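Local structure of SmhB (Serratia marcescens, 6ZZ5) at residues H60-I72 against T123-D137. The protein is the B component of the tripartite alpha-pore-forming toxin Smh and probably takes part in forming pores in target membranes. Residues are numbered along the deposited sequence; the frame is centred on the assembly and turned at random. Where two conformers were deposited one is given.
Sequences HAEHYLKDIQPLI and TRRTIGSLNDKLIID. With SO4 (sulfate ion), chain E.
His60 and Leu130 interlock as knobs into holes where helices 44-92 and 99-151 pack antiparallel in the long helical bundle of this Hbl-like toxin; the local axes approach to 10.4 Å at 154°. His60 enters among Leu130, Lys133, Leu134 and Asp137. With its CG anti to the carbonyl carbon (chi1 -68°), His60 CD2 lies 3.6 Å from Leu134 CD2, and His60 NE2 donates to Asp137 OD2 at 2.7 Å. That oxygen lies in the ring plane and accepts through its anti lone pair, the ring and carboxylate planes being 28° apart. Leu130 sits among His60, His63, Tyr64 and Ile68, its two methyls parting: CD1 touches the His60 ring and the His63 edge, while Leu130 CD2 meets Ile68 CD1 at 3.8 Å and also Tyr64 CB. His63 ND1 donates to Asp67 OD2 (2.6 Å). A water links His63 NE2 to Thr126 O, so both ring nitrogens are held and the ring's rotation is fixed. Further along, Thr123 OG1 lies 3.4 Å from Leu71 CB and shares a second water with Leu71 O, besides bonding to Val119 O. Helix 252-300 packs against Ile127 and Asp137, whereas helix 4-30 covers Tyr64 and Leu65, which places this pair within a larger bundle.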
loop_
_atom_site.group_PDB
_atom_site.type_symbol
_atom_site.label_atom_id
_atom_site.label_comp_id
_atom_site.label_asym_id
_atom_site.label_seq_id
_atom_site.Cartn_x
_atom_site.Cartn_y
_atom_site.Cartn_z
ATOM N N HIS A 60 4.124 -9.441 11.032
ATOM C CA HIS A 60 3.776 -8.035 10.743
ATOM C C HIS A 60 2.985 -7.975 9.419
ATOM O O HIS A 60 2.006 -7.261 9.358
ATOM C CB HIS A 60 5.042 -7.135 10.655
ATOM C CG HIS A 60 5.746 -6.940 11.943
ATOM N ND1 HIS A 60 5.064 -6.744 13.142
ATOM C CD2 HIS A 60 7.060 -6.980 12.237
ATOM C CE1 HIS A 60 5.934 -6.630 14.115
ATOM N NE2 HIS A 60 7.191 -6.805 13.590
ATOM N N ALA A 61 3.442 -8.683 8.378
ATOM C CA ALA A 61 2.811 -8.807 7.050
ATOM C C ALA A 61 1.398 -9.382 7.218
ATOM O O ALA A 61 0.463 -8.822 6.586
ATOM C CB ALA A 61 3.631 -9.707 6.164
ATOM N N GLU A 62 1.263 -10.454 8.006
ATOM C CA GLU A 62 -0.053 -11.104 8.280
ATOM C C GLU A 62 -0.959 -10.091 8.989
ATOM O O GLU A 62 -2.177 -10.031 8.698
ATOM C CB GLU A 62 0.130 -12.349 9.147
ATOM C CG GLU A 62 -1.161 -13.072 9.483
ATOM C CD GLU A 62 -1.726 -13.878 8.329
ATOM O OE1 GLU A 62 -1.255 -13.669 7.171
ATOM O OE2 GLU A 62 -2.667 -14.705 8.576
ATOM N N HIS A 63 -0.419 -9.334 9.927
ATOM C CA HIS A 63 -1.232 -8.328 10.669
ATOM C C HIS A 63 -1.777 -7.287 9.664
ATOM O O HIS A 63 -2.973 -6.955 9.683
ATOM C CB HIS A 63 -0.409 -7.735 11.792
ATOM C CG HIS A 63 -1.126 -6.651 12.520
ATOM N ND1 HIS A 63 -2.426 -6.833 13.040
ATOM C CD2 HIS A 63 -0.752 -5.386 12.804
ATOM C CE1 HIS A 63 -2.791 -5.717 13.638
ATOM N NE2 HIS A 63 -1.774 -4.816 13.489
ATOM N N TYR A 64 -0.930 -6.799 8.768
ATOM C CA TYR A 64 -1.389 -5.879 7.708
ATOM C C TYR A 64 -2.523 -6.553 6.931
ATOM O O TYR A 64 -3.638 -5.967 6.772
ATOM C CB TYR A 64 -0.274 -5.418 6.758
ATOM C CG TYR A 64 -0.924 -4.516 5.753
ATOM C CD1 TYR A 64 -1.185 -3.191 6.059
ATOM C CD2 TYR A 64 -1.358 -5.008 4.543
ATOM C CE1 TYR A 64 -1.898 -2.395 5.177
ATOM C CE2 TYR A 64 -2.008 -4.208 3.631
ATOM C CZ TYR A 64 -2.327 -2.910 3.980
ATOM O OH TYR A 64 -3.039 -2.099 3.128
ATOM N N LEU A 65 -2.255 -7.760 6.418
ATOM C CA LEU A 65 -3.147 -8.410 5.428
ATOM C C LEU A 65 -4.494 -8.698 6.100
ATOM O O LEU A 65 -5.522 -8.484 5.445
ATOM C CB LEU A 65 -2.524 -9.695 4.892
ATOM C CG LEU A 65 -1.331 -9.506 3.945
ATOM C CD1 LEU A 65 -0.673 -10.857 3.613
ATOM C CD2 LEU A 65 -1.779 -8.864 2.635
ATOM N N LYS A 66 -4.482 -9.211 7.325
ATOM C CA LYS A 66 -5.670 -9.792 7.968
ATOM C C LYS A 66 -6.419 -8.678 8.687
ATOM O O LYS A 66 -7.667 -8.715 8.768
ATOM C CB LYS A 66 -5.310 -10.972 8.892
ATOM C CG LYS A 66 -4.874 -12.260 8.194
ATOM C CD LYS A 66 -5.830 -12.806 7.094
ATOM C CE LYS A 66 -5.274 -13.914 6.202
ATOM N NZ LYS A 66 -4.930 -13.444 4.829
ATOM N N ASP A 67 -5.725 -7.687 9.221
ATOM C CA ASP A 67 -6.400 -6.798 10.203
ATOM C C ASP A 67 -6.485 -5.407 9.606
ATOM O O ASP A 67 -7.284 -4.630 10.080
ATOM C CB ASP A 67 -5.686 -6.806 11.563
ATOM C CG ASP A 67 -5.550 -8.165 12.195
ATOM O OD1 ASP A 67 -6.538 -8.929 12.166
ATOM O OD2 ASP A 67 -4.470 -8.453 12.705
ATOM N N ILE A 68 -5.613 -5.043 8.667
ATOM C CA ILE A 68 -5.591 -3.618 8.235
ATOM C C ILE A 68 -6.191 -3.476 6.846
ATOM O O ILE A 68 -7.067 -2.557 6.678
ATOM C CB ILE A 68 -4.185 -2.993 8.369
ATOM C CG1 ILE A 68 -3.669 -3.164 9.794
ATOM C CG2 ILE A 68 -4.198 -1.550 7.889
ATOM C CD1 ILE A 68 -2.263 -2.648 9.984
ATOM N N GLN A 69 -5.753 -4.284 5.872
ATOM C CA GLN A 69 -6.347 -4.222 4.514
ATOM C C GLN A 69 -7.888 -4.166 4.589
ATOM O O GLN A 69 -8.484 -3.409 3.801
ATOM C CB GLN A 69 -5.864 -5.380 3.640
ATOM C CG GLN A 69 -6.312 -5.320 2.188
ATOM C CD GLN A 69 -5.551 -4.371 1.301
ATOM O OE1 GLN A 69 -4.653 -3.661 1.731
ATOM N NE2 GLN A 69 -5.915 -4.327 0.037
ATOM N N PRO A 70 -8.600 -5.035 5.346
ATOM C CA PRO A 70 -10.074 -4.976 5.420
ATOM C C PRO A 70 -10.621 -3.619 5.892
ATOM O O PRO A 70 -11.713 -3.217 5.409
ATOM C CB PRO A 70 -10.512 -6.084 6.388
ATOM C CG PRO A 70 -9.316 -7.013 6.379
ATOM C CD PRO A 70 -8.093 -6.126 6.196
ATOM N N LEU A 71 -9.859 -2.879 6.695
ATOM C CA LEU A 71 -10.233 -1.525 7.175
ATOM C C LEU A 71 -10.129 -0.535 6.031
ATOM O O LEU A 71 -10.937 0.454 6.007
ATOM C CB LEU A 71 -9.405 -1.071 8.376
ATOM C CG LEU A 71 -9.488 -1.976 9.611
ATOM C CD1 LEU A 71 -8.562 -1.443 10.690
ATOM C CD2 LEU A 71 -10.911 -2.189 10.122
ATOM N N ILE A 72 -9.150 -0.719 5.139
ATOM C CA ILE A 72 -9.003 0.201 3.990
ATOM C C ILE A 72 -10.198 -0.026 3.039
ATOM O O ILE A 72 -10.798 0.927 2.557
ATOM C CB ILE A 72 -7.592 0.060 3.407
ATOM C CG1 ILE A 72 -6.590 0.592 4.449
ATOM C CG2 ILE A 72 -7.512 0.820 2.103
ATOM C CD1 ILE A 72 -5.181 0.252 4.245
ATOM N N THR A 123 -7.920 3.301 11.905
ATOM C CA THR A 123 -7.065 2.737 10.840
ATOM C C THR A 123 -5.684 3.400 10.871
ATOM O O THR A 123 -4.682 2.669 10.860
ATOM C CB THR A 123 -7.747 2.844 9.472
ATOM O OG1 THR A 123 -8.954 2.086 9.583
ATOM C CG2 THR A 123 -6.902 2.251 8.371
ATOM N N ARG A 124 -5.645 4.725 10.886
ATOM C CA ARG A 124 -4.381 5.498 10.946
ATOM C C ARG A 124 -3.565 5.062 12.164
ATOM O O ARG A 124 -2.316 4.902 12.043
ATOM C CB ARG A 124 -4.650 6.999 11.004
ATOM C CG ARG A 124 -3.375 7.808 11.222
ATOM C CD ARG A 124 -3.570 9.308 11.274
ATOM N NE ARG A 124 -4.667 9.656 12.148
ATOM C CZ ARG A 124 -4.608 9.698 13.470
ATOM N NH1 ARG A 124 -3.483 9.417 14.108
ATOM N NH2 ARG A 124 -5.678 10.036 14.163
ATOM N N ARG A 125 -4.199 4.943 13.325
ATOM C CA ARG A 125 -3.479 4.577 14.559
ATOM C C ARG A 125 -2.969 3.128 14.446
ATOM O O ARG A 125 -1.850 2.836 14.906
ATOM C CB ARG A 125 -4.345 4.718 15.801
ATOM C CG ARG A 125 -4.755 6.124 16.217
ATOM C CD ARG A 125 -5.836 6.020 17.331
ATOM N NE ARG A 125 -6.408 7.340 17.405
ATOM C CZ ARG A 125 -7.658 7.696 17.181
ATOM N NH1 ARG A 125 -8.627 6.819 17.055
ATOM N NH2 ARG A 125 -7.958 8.978 17.244
ATOM N N THR A 126 -3.744 2.215 13.873
ATOM C CA THR A 126 -3.363 0.804 13.757
ATOM C C THR A 126 -2.142 0.701 12.823
ATOM O O THR A 126 -1.144 -0.014 13.189
ATOM C CB THR A 126 -4.508 -0.083 13.260
ATOM O OG1 THR A 126 -5.557 0.111 14.204
ATOM C CG2 THR A 126 -4.124 -1.544 13.213
ATOM N N ILE A 127 -2.179 1.378 11.695
ATOM C CA ILE A 127 -1.025 1.312 10.739
ATOM C C ILE A 127 0.167 2.064 11.353
ATOM O O ILE A 127 1.299 1.614 11.124
ATOM C CB ILE A 127 -1.397 1.744 9.290
ATOM C CG1 ILE A 127 -0.307 1.390 8.270
ATOM C CG2 ILE A 127 -1.683 3.228 9.152
ATOM C CD1 ILE A 127 0.184 0.000 8.297
ATOM N N GLY A 128 -0.059 3.147 12.092
ATOM C CA GLY A 128 0.966 3.873 12.857
ATOM C C GLY A 128 1.692 2.953 13.832
ATOM O O GLY A 128 2.944 2.974 13.886
ATOM N N SER A 129 0.966 2.107 14.546
ATOM C CA SER A 129 1.559 1.170 15.547
ATOM C C SER A 129 2.391 0.124 14.797
ATOM O O SER A 129 3.487 -0.217 15.248
ATOM C CB SER A 129 0.510 0.485 16.376
ATOM O OG SER A 129 -0.094 1.412 17.233
ATOM N N LEU A 130 1.896 -0.329 13.658
ATOM C CA LEU A 130 2.579 -1.369 12.859
ATOM C C LEU A 130 3.871 -0.766 12.288
ATOM O O LEU A 130 4.909 -1.418 12.375
ATOM C CB LEU A 130 1.669 -1.893 11.757
ATOM C CG LEU A 130 2.376 -2.830 10.769
ATOM C CD1 LEU A 130 2.926 -4.074 11.492
ATOM C CD2 LEU A 130 1.480 -3.182 9.604
ATOM N N ASN A 131 3.804 0.460 11.766
ATOM C CA ASN A 131 4.984 1.214 11.276
ATOM C C ASN A 131 6.005 1.296 12.394
ATOM O O ASN A 131 7.191 1.059 12.134
ATOM C CB ASN A 131 4.582 2.570 10.712
ATOM C CG ASN A 131 5.717 3.284 10.039
ATOM O OD1 ASN A 131 6.476 2.676 9.282
ATOM N ND2 ASN A 131 5.770 4.587 10.260
ATOM N N ASP A 132 5.582 1.663 13.598
ATOM C CA ASP A 132 6.513 1.839 14.747
ATOM C C ASP A 132 7.209 0.509 15.037
ATOM O O ASP A 132 8.461 0.494 15.162
ATOM C CB ASP A 132 5.801 2.395 15.988
ATOM C CG ASP A 132 5.323 3.824 15.771
ATOM O OD1 ASP A 132 5.832 4.452 14.841
ATOM O OD2 ASP A 132 4.415 4.281 16.534
ATOM N N LYS A 133 6.469 -0.596 15.112
ATOM C CA LYS A 133 7.077 -1.911 15.417
ATOM C C LYS A 133 8.060 -2.290 14.286
ATOM O O LYS A 133 9.124 -2.827 14.596
ATOM C CB LYS A 133 6.011 -2.988 15.529
ATOM C CG LYS A 133 5.084 -2.802 16.706
ATOM C CD LYS A 133 4.011 -3.878 16.745
ATOM C CE LYS A 133 2.866 -3.508 17.662
ATOM N NZ LYS A 133 2.401 -4.700 18.402
ATOM N N LEU A 134 7.709 -1.971 13.031
ATOM C CA LEU A 134 8.523 -2.298 11.844
ATOM C C LEU A 134 9.811 -1.448 11.889
ATOM O O LEU A 134 10.884 -1.965 11.494
ATOM C CB LEU A 134 7.733 -2.087 10.555
ATOM C CG LEU A 134 6.778 -3.217 10.172
ATOM C CD1 LEU A 134 5.831 -2.744 9.072
ATOM C CD2 LEU A 134 7.552 -4.475 9.752
ATOM N N ILE A 135 9.736 -0.216 12.371
ATOM C CA ILE A 135 10.933 0.677 12.500
ATOM C C ILE A 135 11.891 -0.025 13.479
ATOM O O ILE A 135 13.077 -0.263 13.125
ATOM C CB ILE A 135 10.574 2.102 12.929
ATOM C CG1 ILE A 135 9.844 2.814 11.796
ATOM C CG2 ILE A 135 11.832 2.877 13.350
ATOM C CD1 ILE A 135 9.143 4.068 12.192
ATOM N N ILE A 136 11.362 -0.457 14.626
ATOM C CA ILE A 136 12.210 -1.039 15.700
ATOM C C ILE A 136 12.779 -2.336 15.129
ATOM O O ILE A 136 14.045 -2.558 15.178
ATOM C CB ILE A 136 11.378 -1.218 16.979
ATOM C CG1 ILE A 136 10.962 0.128 17.586
ATOM C CG2 ILE A 136 12.110 -2.044 18.026
ATOM C CD1 ILE A 136 9.628 0.057 18.342
ATOM N N ASP A 137 11.896 -3.201 14.656
ATOM C CA ASP A 137 12.308 -4.590 14.311
ATOM C C ASP A 137 13.266 -4.538 13.114
ATOM O O ASP A 137 14.272 -5.240 13.153
ATOM C CB ASP A 137 11.126 -5.566 14.116
ATOM C CG ASP A 137 10.385 -5.951 15.387
ATOM O OD1 ASP A 137 10.904 -5.704 16.491
ATOM O OD2 ASP A 137 9.247 -6.386 15.265
HETATM S S SO4 E . -4.306 10.373 17.815
HETATM O O1 SO4 E . -4.662 9.101 18.409
HETATM O O2 SO4 E . -5.500 11.072 17.417
HETATM O O3 SO4 E . -3.575 11.175 18.766
HETATM O O4 SO4 E . -3.471 10.124 16.675
HETATM O O HOH W 1 -1.035 -2.426 14.448
HETATM O O HOH W 2 -10.346 2.925 7.496
#